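Local coordinates for DYNE7 (Micromonospora chersina, PDB 2XEM), which acts as a hot-dog-fold thioesterase in dynemicin biosynthesis, probably releasing a polyene product from its thioester link to the enediyne polyketide synthase, at residues H93-Y101 and A113-M122; F44-V52 and P135-Y145. All coordinates share one frame; numbering follows the deposited sequence.

Contact 1 (H93-Y101 and A113-M122)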
loop_
_atom_site.group_PDB
_atom_site.type_symbol
_atom_site.label_atom_id
_atom_site.label_comp_id
_atom_site.label_asym_id
_atom_site.label_seq_id
_atom_site.Cartn_x
_atom_site.Cartn_y
_atom_site.Cartn_z
ATOM N N HIS D 93 22.074 -17.558 -11.162
ATOM C CA HIS D 93 21.575 -16.869 -9.971
ATOM C C HIS D 93 20.133 -16.336 -10.186
ATOM O O HIS D 93 19.554 -15.803 -9.251
ATOM C CB HIS D 93 22.561 -15.742 -9.531
ATOM C CG HIS D 93 22.542 -14.529 -10.394
ATOM N ND1 HIS D 93 22.067 -13.320 -9.925
ATOM C CD2 HIS D 93 22.940 -14.377 -11.673
ATOM C CE1 HIS D 93 22.188 -12.474 -10.937
ATOM N NE2 HIS D 93 22.712 -13.065 -12.007
ATOM N N ARG D 94 19.571 -16.473 -11.404
ATOM C CA ARG D 94 18.231 -15.976 -11.727
ATOM C C ARG D 94 17.135 -17.037 -11.729
ATOM O O ARG D 94 17.359 -18.179 -12.121
ATOM C CB ARG D 94 18.214 -15.211 -13.039
ATOM C CG ARG D 94 18.730 -13.808 -12.905
ATOM C CD ARG D 94 19.023 -13.299 -14.304
ATOM N NE ARG D 94 19.570 -11.946 -14.284
ATOM C CZ ARG D 94 19.219 -10.962 -15.106
ATOM N NH1 ARG D 94 18.320 -11.171 -16.060
ATOM N NH2 ARG D 94 19.773 -9.761 -14.989
ATOM N N ILE D 95 15.942 -16.631 -11.292
ATOM C CA ILE D 95 14.742 -17.460 -11.205
ATOM C C ILE D 95 13.621 -16.706 -11.907
ATOM O O ILE D 95 13.276 -15.607 -11.489
ATOM C CB ILE D 95 14.361 -17.743 -9.704
ATOM C CG1 ILE D 95 15.511 -18.429 -8.916
ATOM C CG2 ILE D 95 13.054 -18.531 -9.614
ATOM C CD1 ILE D 95 15.417 -18.254 -7.396
ATOM N N ALA D 96 13.023 -17.311 -12.932
ATOM C CA ALA D 96 11.819 -16.790 -13.580
ATOM C C ALA D 96 10.638 -17.633 -13.135
ATOM O O ALA D 96 10.674 -18.858 -13.240
ATOM C CB ALA D 96 11.973 -16.825 -15.099
ATOM N N MET D 97 9.624 -16.970 -12.571
ATOM C CA MET D 97 8.366 -17.548 -12.084
ATOM C C MET D 97 7.221 -16.993 -12.891
ATOM O O MET D 97 7.314 -15.857 -13.351
ATOM C CB MET D 97 8.128 -17.148 -10.616
ATOM C CG MET D 97 9.049 -17.843 -9.639
ATOM S SD MET D 97 9.157 -16.901 -8.099
ATOM C CE MET D 97 10.271 -15.522 -8.662
ATOM N N SER D 98 6.153 -17.786 -13.068
ATOM C CA SER D 98 4.894 -17.345 -13.674
ATOM C C SER D 98 3.723 -17.555 -12.721
ATOM O O SER D 98 3.807 -18.366 -11.798
ATOM C CB SER D 98 4.640 -18.034 -15.018
ATOM O OG SER D 98 4.651 -19.445 -14.864
ATOM N N PHE D 99 2.647 -16.773 -12.921
ATOM C CA PHE D 99 1.516 -16.686 -11.985
ATOM C C PHE D 99 0.218 -16.671 -12.752
ATOM O O PHE D 99 0.115 -15.960 -13.749
ATOM C CB PHE D 99 1.599 -15.429 -11.100
ATOM C CG PHE D 99 2.896 -15.240 -10.345
ATOM C CD1 PHE D 99 3.026 -15.683 -9.033
ATOM C CD2 PHE D 99 3.981 -14.595 -10.940
ATOM C CE1 PHE D 99 4.228 -15.509 -8.336
ATOM C CE2 PHE D 99 5.184 -14.434 -10.243
ATOM C CZ PHE D 99 5.293 -14.891 -8.942
ATOM N N ASP D 100 -0.740 -17.514 -12.322
ATOM C CA ASP D 100 -2.138 -17.397 -12.677
ATOM C C ASP D 100 -2.862 -16.834 -11.463
ATOM O O ASP D 100 -2.600 -17.272 -10.345
ATOM C CB ASP D 100 -2.743 -18.766 -13.026
ATOM C CG ASP D 100 -2.429 -19.309 -14.418
ATOM O OD1 ASP D 100 -1.770 -18.594 -15.214
ATOM O OD2 ASP D 100 -2.880 -20.423 -14.726
ATOM N N TYR D 101 -3.758 -15.855 -11.672
ATOM C CA TYR D 101 -4.555 -15.314 -10.561
ATOM C C TYR D 101 -5.976 -15.751 -10.806
ATOM O O TYR D 101 -6.628 -15.253 -11.726
ATOM C CB TYR D 101 -4.511 -13.787 -10.513
ATOM C CG TYR D 101 -3.137 -13.167 -10.424
ATOM C CD1 TYR D 101 -2.695 -12.589 -9.243
ATOM C CD2 TYR D 101 -2.321 -13.056 -11.555
ATOM C CE1 TYR D 101 -1.479 -11.915 -9.182
ATOM C CE2 TYR D 101 -1.089 -12.408 -11.498
ATOM C CZ TYR D 101 -0.686 -11.817 -10.317
ATOM O OH TYR D 101 0.466 -11.086 -10.272
ATOM N N ALA D 113 -6.184 -12.699 -14.161
ATOM C CA ALA D 113 -4.915 -12.133 -14.582
ATOM C C ALA D 113 -3.879 -13.220 -14.671
ATOM O O ALA D 113 -4.061 -14.319 -14.118
ATOM C CB ALA D 113 -4.450 -11.082 -13.572
ATOM N N GLN D 114 -2.787 -12.926 -15.398
ATOM C CA GLN D 114 -1.575 -13.745 -15.344
ATOM C C GLN D 114 -0.388 -12.820 -15.124
ATOM O O GLN D 114 -0.488 -11.615 -15.361
ATOM C CB GLN D 114 -1.398 -14.602 -16.607
ATOM C CG GLN D 114 -2.422 -15.755 -16.706
ATOM C CD GLN D 114 -2.317 -16.487 -18.000
ATOM O OE1 GLN D 114 -2.374 -15.902 -19.074
ATOM N NE2 GLN D 114 -2.167 -17.799 -17.929
ATOM N N GLY D 115 0.706 -13.379 -14.633
ATOM C CA GLY D 115 1.900 -12.586 -14.401
ATOM C C GLY D 115 3.177 -13.368 -14.512
ATOM O O GLY D 115 3.166 -14.601 -14.632
ATOM N N ARG D 116 4.296 -12.636 -14.464
ATOM C CA ARG D 116 5.629 -13.225 -14.511
ATOM C C ARG D 116 6.546 -12.326 -13.732
ATOM O O ARG D 116 6.334 -11.113 -13.701
ATOM C CB ARG D 116 6.185 -13.295 -15.960
ATOM C CG ARG D 116 5.498 -14.231 -16.905
ATOM C CD ARG D 116 6.244 -14.299 -18.255
ATOM N NE ARG D 116 6.561 -12.978 -18.845
ATOM C CZ ARG D 116 5.758 -12.283 -19.646
ATOM N NH1 ARG D 116 4.545 -12.737 -19.943
ATOM N NH2 ARG D 116 6.165 -11.137 -20.167
ATOM N N GLN D 117 7.627 -12.900 -13.208
ATOM C CA GLN D 117 8.647 -12.131 -12.505
ATOM C C GLN D 117 9.968 -12.867 -12.621
ATOM O O GLN D 117 9.980 -14.104 -12.557
ATOM C CB GLN D 117 8.240 -12.060 -11.030
ATOM C CG GLN D 117 9.057 -11.180 -10.176
ATOM C CD GLN D 117 8.534 -11.347 -8.793
ATOM O OE1 GLN D 117 8.932 -12.257 -8.067
ATOM N NE2 GLN D 117 7.535 -10.566 -8.461
ATOM N N THR D 118 11.074 -12.111 -12.760
ATOM C CA THR D 118 12.416 -12.680 -12.636
ATOM C C THR D 118 13.054 -12.104 -11.410
ATOM O O THR D 118 13.028 -10.896 -11.219
ATOM C CB THR D 118 13.286 -12.409 -13.885
ATOM O OG1 THR D 118 12.539 -12.725 -15.044
ATOM C CG2 THR D 118 14.601 -13.208 -13.877
ATOM N N VAL D 119 13.641 -12.963 -10.585
ATOM C CA VAL D 119 14.389 -12.543 -9.401
ATOM C C VAL D 119 15.839 -13.009 -9.453
ATOM O O VAL D 119 16.137 -14.040 -10.060
ATOM C CB VAL D 119 13.718 -12.945 -8.054
ATOM C CG1 VAL D 119 12.285 -12.462 -7.948
ATOM C CG2 VAL D 119 13.856 -14.458 -7.759
ATOM N N ALA D 120 16.736 -12.260 -8.834
ATOM C CA ALA D 120 18.131 -12.667 -8.692
ATOM C C ALA D 120 18.439 -12.857 -7.201
ATOM O O ALA D 120 17.994 -12.060 -6.373
ATOM C CB ALA D 120 19.049 -11.600 -9.287
ATOM N N CYS D 121 19.161 -13.929 -6.858
ATOM C CA CYS D 121 19.645 -14.154 -5.507
ATOM C C CYS D 121 20.922 -13.337 -5.321
ATOM O O CYS D 121 21.866 -13.469 -6.107
ATOM C CB CYS D 121 19.893 -15.641 -5.266
ATOM S SG CYS D 121 18.395 -16.653 -5.365
ATOM N N MET D 122 20.933 -12.480 -4.303
ATOM C CA MET D 122 22.075 -11.613 -4.017
ATOM C C MET D 122 22.390 -11.573 -2.538
ATOM O O MET D 122 21.549 -11.905 -1.709
ATOM C CB MET D 122 21.870 -10.174 -4.530
ATOM C CG MET D 122 21.156 -10.063 -5.853
ATOM S SD MET D 122 22.039 -9.019 -6.998
ATOM C CE MET D 122 22.496 -10.230 -8.146
#
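Both D100 and Q114 (chi1 -71°) hold CG beside the backbone N and anti to the carbonyl carbon, which lays the carboxylate and the amide side by side on one face of the sheet. Q114 NE2 then donates to D100 OD1 at 2.9 Å, reaching the oxygen from its syn side but 32° out of the carboxylate plane, while Q114 OE1 accepts from Y72 OH. An alanine here would remove the amide, and D100 OD1 and the Y72 hydroxyl would probably each lose this partner. Segments 94-101 and 113-122 form the antiparallel hairpin of the hot-dog sheet. M97 N meets Q117 O (2.9 Å) nearly straight along the carbonyl, whereas F99 N approaches G115 O from 42° above the carbonyl plane. The other face, with I95, M97, F99 and Y101, turns toward helix 32-48 and the C-terminal region. There M97, bent at chi3, brings CE to V119 CG1 (3.7 Å) and beside Q117 OE1, itself bonded by R41. F99 turns its ring edge to Q117 CB, and Y101 CD2 lies against A113 CB (3.5 Å). G115 N lies at the edge of the Y101 ring, near CE2; a CB at this position would fall tightly against the Y101 hydroxyl, which Y33 O and Q37 NE2 grip. The hairpin thus pairs a polar outer face with a largely apolar inner one, where helix 32-48 satisfies Q117 OE1 and the Y101 hydroxyl.

Contact 2 (F44-V52 and P135-Y145); sequences FLADHAPGV and PAELRRALSRY
F44, near the C-terminal end of the long helix of the hot-dog fold, packs against the short helix 136-143, whose axis runs at 95° to that of segment 44-48. Apolar contacts dominate the middle. With CG anti to the backbone N (chi1 -180°), the F44 side chain projects toward the other segment, and its ring edge meets the A141 backbone, F44 CZ lying 3.6 Å from A141 CB. F44 CE2 also touches L142 CD2. L138 CD1 packs on L45 CD2 at 3.7 Å, and V52 CG2 fits against P135 CB and L138 CB. L60 touches V52, and M85 touches F44. Aromatic contacts come next: the F44 and Y145 side chains run past one another antiparallel, ring planes 80° apart, and F44 CE1 comes 3.4 Å from Y145 CE2. H48 completes the cluster, and Y11 packs edge-to-face with F44. Polar contacts lie at the two ends. At one, the extended E137 carboxylate reaches the start of helix 50-55, where weak bonds run from G51 N to E137 OE1 (3.3 Å) and from V52 N to E137 OE2 (3.0 Å); its negative charge probably suits the positive end of that helix dipole. At the other, the bent R144 side chain sets its guanidinium edge beside the H48 ring, and a water donates to H48 O and accepts from R144 NH2 at 2.8 Å.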
loop_
_atom_site.group_PDB
_atom_site.type_symbol
_atom_site.label_atom_id
_atom_site.label_comp_id
_atom_site.label_asym_id
_atom_site.label_seq_id
_atom_site.Cartn_x
_atom_site.Cartn_y
_atom_site.Cartn_z
ATOM N N PHE D 44 5.749 -19.160 -0.345
ATOM C CA PHE D 44 6.450 -20.295 -0.935
ATOM C C PHE D 44 7.713 -20.652 -0.156
ATOM O O PHE D 44 7.887 -21.809 0.206
ATOM C CB PHE D 44 6.779 -20.056 -2.423
ATOM C CG PHE D 44 7.502 -21.237 -3.037
ATOM C CD1 PHE D 44 6.803 -22.377 -3.415
ATOM C CD2 PHE D 44 8.887 -21.229 -3.185
ATOM C CE1 PHE D 44 7.471 -23.484 -3.943
ATOM C CE2 PHE D 44 9.561 -22.358 -3.678
ATOM C CZ PHE D 44 8.845 -23.466 -4.065
ATOM N N LEU D 45 8.576 -19.664 0.100
ATOM C CA LEU D 45 9.754 -19.812 0.952
ATOM C C LEU D 45 9.422 -20.326 2.345
ATOM O O LEU D 45 10.091 -21.234 2.802
ATOM C CB LEU D 45 10.538 -18.490 1.051
ATOM C CG LEU D 45 11.087 -17.891 -0.239
ATOM C CD1 LEU D 45 11.682 -16.532 0.018
ATOM C CD2 LEU D 45 12.113 -18.774 -0.891
ATOM N N ALA D 46 8.387 -19.759 3.025
ATOM C CA ALA D 46 8.003 -20.229 4.372
ATOM C C ALA D 46 7.530 -21.705 4.362
ATOM O O ALA D 46 7.837 -22.463 5.291
ATOM C CB ALA D 46 6.938 -19.311 4.983
ATOM N N ASP D 47 6.827 -22.116 3.300
ATOM C CA ASP D 47 6.299 -23.470 3.168
ATOM C C ASP D 47 7.347 -24.485 2.731
ATOM O O ASP D 47 7.335 -25.610 3.211
ATOM C CB ASP D 47 5.131 -23.495 2.159
ATOM C CG ASP D 47 3.840 -22.889 2.658
ATOM O OD1 ASP D 47 3.678 -22.760 3.894
ATOM O OD2 ASP D 47 2.987 -22.538 1.814
ATOM N N HIS D 48 8.252 -24.107 1.813
ATOM C CA HIS D 48 9.033 -25.102 1.063
ATOM C C HIS D 48 10.535 -24.870 1.092
ATOM O O HIS D 48 11.290 -25.743 0.693
ATOM C CB HIS D 48 8.502 -25.225 -0.395
ATOM C CG HIS D 48 7.075 -25.669 -0.465
ATOM N ND1 HIS D 48 6.662 -26.871 0.097
ATOM C CD2 HIS D 48 5.999 -25.046 -0.991
ATOM C CE1 HIS D 48 5.360 -26.943 -0.122
ATOM N NE2 HIS D 48 4.915 -25.867 -0.772
ATOM N N ALA D 49 10.970 -23.683 1.516
ATOM C CA ALA D 49 12.388 -23.363 1.611
ATOM C C ALA D 49 12.671 -22.549 2.893
ATOM O O ALA D 49 13.229 -21.454 2.804
ATOM C CB ALA D 49 12.843 -22.616 0.351
ATOM N N PRO D 50 12.288 -23.058 4.106
ATOM C CA PRO D 50 12.420 -22.230 5.324
ATOM C C PRO D 50 13.842 -21.793 5.677
ATOM O O PRO D 50 13.996 -20.772 6.331
ATOM C CB PRO D 50 11.809 -23.123 6.424
ATOM C CG PRO D 50 11.999 -24.514 5.932
ATOM C CD PRO D 50 11.763 -24.404 4.446
ATOM N N GLY D 51 14.855 -22.571 5.277
ATOM C CA GLY D 51 16.259 -22.210 5.466
ATOM C C GLY D 51 16.613 -20.946 4.707
ATOM O O GLY D 51 17.342 -20.096 5.226
ATOM N N VAL D 52 16.079 -20.798 3.473
ATOM C CA VAL D 52 16.254 -19.604 2.635
ATOM C C VAL D 52 15.554 -18.397 3.288
ATOM O O VAL D 52 16.136 -17.316 3.351
ATOM C CB VAL D 52 15.789 -19.826 1.165
ATOM C CG1 VAL D 52 15.991 -18.574 0.330
ATOM C CG2 VAL D 52 16.481 -21.026 0.520
ATOM N N PRO D 135 20.300 -20.828 -3.737
ATOM C CA PRO D 135 20.534 -21.875 -2.714
ATOM C C PRO D 135 19.926 -23.213 -3.130
ATOM O O PRO D 135 18.855 -23.231 -3.729
ATOM C CB PRO D 135 19.859 -21.304 -1.448
ATOM C CG PRO D 135 19.867 -19.797 -1.666
ATOM C CD PRO D 135 19.641 -19.633 -3.151
ATOM N N ALA D 136 20.619 -24.326 -2.819
ATOM C CA ALA D 136 20.193 -25.689 -3.182
ATOM C C ALA D 136 18.742 -25.976 -2.750
ATOM O O ALA D 136 17.965 -26.511 -3.533
ATOM C CB ALA D 136 21.138 -26.694 -2.568
ATOM N N GLU D 137 18.374 -25.538 -1.527
ATOM C CA GLU D 137 17.053 -25.744 -0.944
ATOM C C GLU D 137 15.952 -25.106 -1.801
ATOM O O GLU D 137 14.890 -25.719 -1.987
ATOM C CB GLU D 137 17.025 -25.170 0.477
ATOM C CG GLU D 137 15.718 -25.420 1.202
ATOM C CD GLU D 137 15.583 -24.744 2.551
ATOM O OE1 GLU D 137 14.756 -25.220 3.354
ATOM O OE2 GLU D 137 16.309 -23.763 2.822
ATOM N N LEU D 138 16.215 -23.886 -2.318
ATOM C CA LEU D 138 15.288 -23.156 -3.161
ATOM C C LEU D 138 15.200 -23.798 -4.558
ATOM O O LEU D 138 14.103 -23.970 -5.067
ATOM C CB LEU D 138 15.697 -21.664 -3.240
ATOM C CG LEU D 138 14.829 -20.716 -4.069
ATOM C CD1 LEU D 138 13.306 -20.857 -3.708
ATOM C CD2 LEU D 138 15.286 -19.278 -3.871
ATOM N N ARG D 139 16.343 -24.154 -5.165
ATOM C CA ARG D 139 16.391 -24.904 -6.428
ATOM C C ARG D 139 15.488 -26.155 -6.335
ATOM O O ARG D 139 14.599 -26.351 -7.169
ATOM C CB ARG D 139 17.855 -25.330 -6.742
ATOM C CG ARG D 139 18.062 -25.824 -8.172
ATOM C CD ARG D 139 19.106 -26.930 -8.272
ATOM N NE ARG D 139 19.128 -27.586 -9.588
ATOM C CZ ARG D 139 18.315 -28.576 -9.967
ATOM N NH1 ARG D 139 17.365 -29.020 -9.150
ATOM N NH2 ARG D 139 18.437 -29.117 -11.173
ATOM N N ARG D 140 15.723 -26.963 -5.295
ATOM C CA ARG D 140 14.988 -28.165 -4.929
ATOM C C ARG D 140 13.460 -27.889 -4.822
ATOM O O ARG D 140 12.653 -28.587 -5.423
ATOM C CB ARG D 140 15.563 -28.658 -3.582
ATOM C CG ARG D 140 15.451 -30.111 -3.306
ATOM C CD ARG D 140 16.467 -30.568 -2.269
ATOM N NE ARG D 140 16.230 -30.020 -0.921
ATOM C CZ ARG D 140 17.146 -29.384 -0.188
ATOM N NH1 ARG D 140 18.377 -29.205 -0.655
ATOM N NH2 ARG D 140 16.840 -28.922 1.010
ATOM N N ALA D 141 13.087 -26.851 -4.091
ATOM C CA ALA D 141 11.686 -26.489 -3.835
ATOM C C ALA D 141 10.964 -26.010 -5.132
ATOM O O ALA D 141 9.861 -26.493 -5.450
ATOM C CB ALA D 141 11.618 -25.428 -2.746
ATOM N N LEU D 142 11.600 -25.093 -5.894
ATOM C CA LEU D 142 11.020 -24.580 -7.158
ATOM C C LEU D 142 10.889 -25.645 -8.246
ATOM O O LEU D 142 9.926 -25.605 -9.002
ATOM C CB LEU D 142 11.827 -23.420 -7.717
ATOM C CG LEU D 142 11.800 -22.093 -6.981
ATOM C CD1 LEU D 142 12.966 -21.274 -7.428
ATOM C CD2 LEU D 142 10.465 -21.339 -7.198
ATOM N N SER D 143 11.840 -26.605 -8.323
ATOM C CA SER D 143 11.821 -27.632 -9.365
ATOM C C SER D 143 10.600 -28.543 -9.292
ATOM O O SER D 143 10.224 -29.127 -10.296
ATOM C CB SER D 143 13.127 -28.416 -9.378
ATOM O OG SER D 143 14.169 -27.511 -9.700
ATOM N N ARG D 144 9.929 -28.597 -8.150
ATOM C CA ARG D 144 8.681 -29.369 -7.997
ATOM C C ARG D 144 7.502 -28.728 -8.733
ATOM O O ARG D 144 6.494 -29.391 -8.964
ATOM C CB ARG D 144 8.343 -29.584 -6.516
ATOM C CG ARG D 144 9.430 -30.370 -5.771
ATOM C CD ARG D 144 8.949 -30.997 -4.466
ATOM N NE ARG D 144 8.465 -29.999 -3.505
ATOM C CZ ARG D 144 9.212 -29.430 -2.565
ATOM N NH1 ARG D 144 10.494 -29.752 -2.440
ATOM N NH2 ARG D 144 8.682 -28.540 -1.738
ATOM N N TYR D 145 7.635 -27.435 -9.109
ATOM C CA TYR D 145 6.593 -26.676 -9.808
ATOM C C TYR D 145 7.057 -26.191 -11.186
ATOM O O TYR D 145 6.591 -25.142 -11.649
ATOM C CB TYR D 145 6.117 -25.487 -8.936
ATOM C CG TYR D 145 5.650 -25.925 -7.564
ATOM C CD1 TYR D 145 4.361 -26.419 -7.366
ATOM C CD2 TYR D 145 6.521 -25.938 -6.484
ATOM C CE1 TYR D 145 3.931 -26.839 -6.108
ATOM C CE2 TYR D 145 6.105 -26.368 -5.225
ATOM C CZ TYR D 145 4.809 -26.803 -5.037
ATOM O OH TYR D 145 4.423 -27.210 -3.782
HETATM O O HOH W 1 9.894 -28.567 0.762
#

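How the contacts relate
Contact 1 is the more central by position, its centre about 6 Å from that of the chain against about 13 Å for the peripheral contact 2, which is buried around F44 and L138. Each has a polar, more exposed side, at R94 and R116 in contact 1 and around R144 and P50-G51 in contact 2. Contact 1 holds two neighbouring strands; contact 2 joins the end of helix 32-48, the start of helix 50-55 and helix 136-143. Main-chain hydrogen bonds therefore set the register of the first, while the second relies on side-chain packing supplemented by weak carboxylate bonds and a water. They share one apolar seam, where I95 CG2 meets L142 CD1 at 3.5 Å and C121 packs on P135.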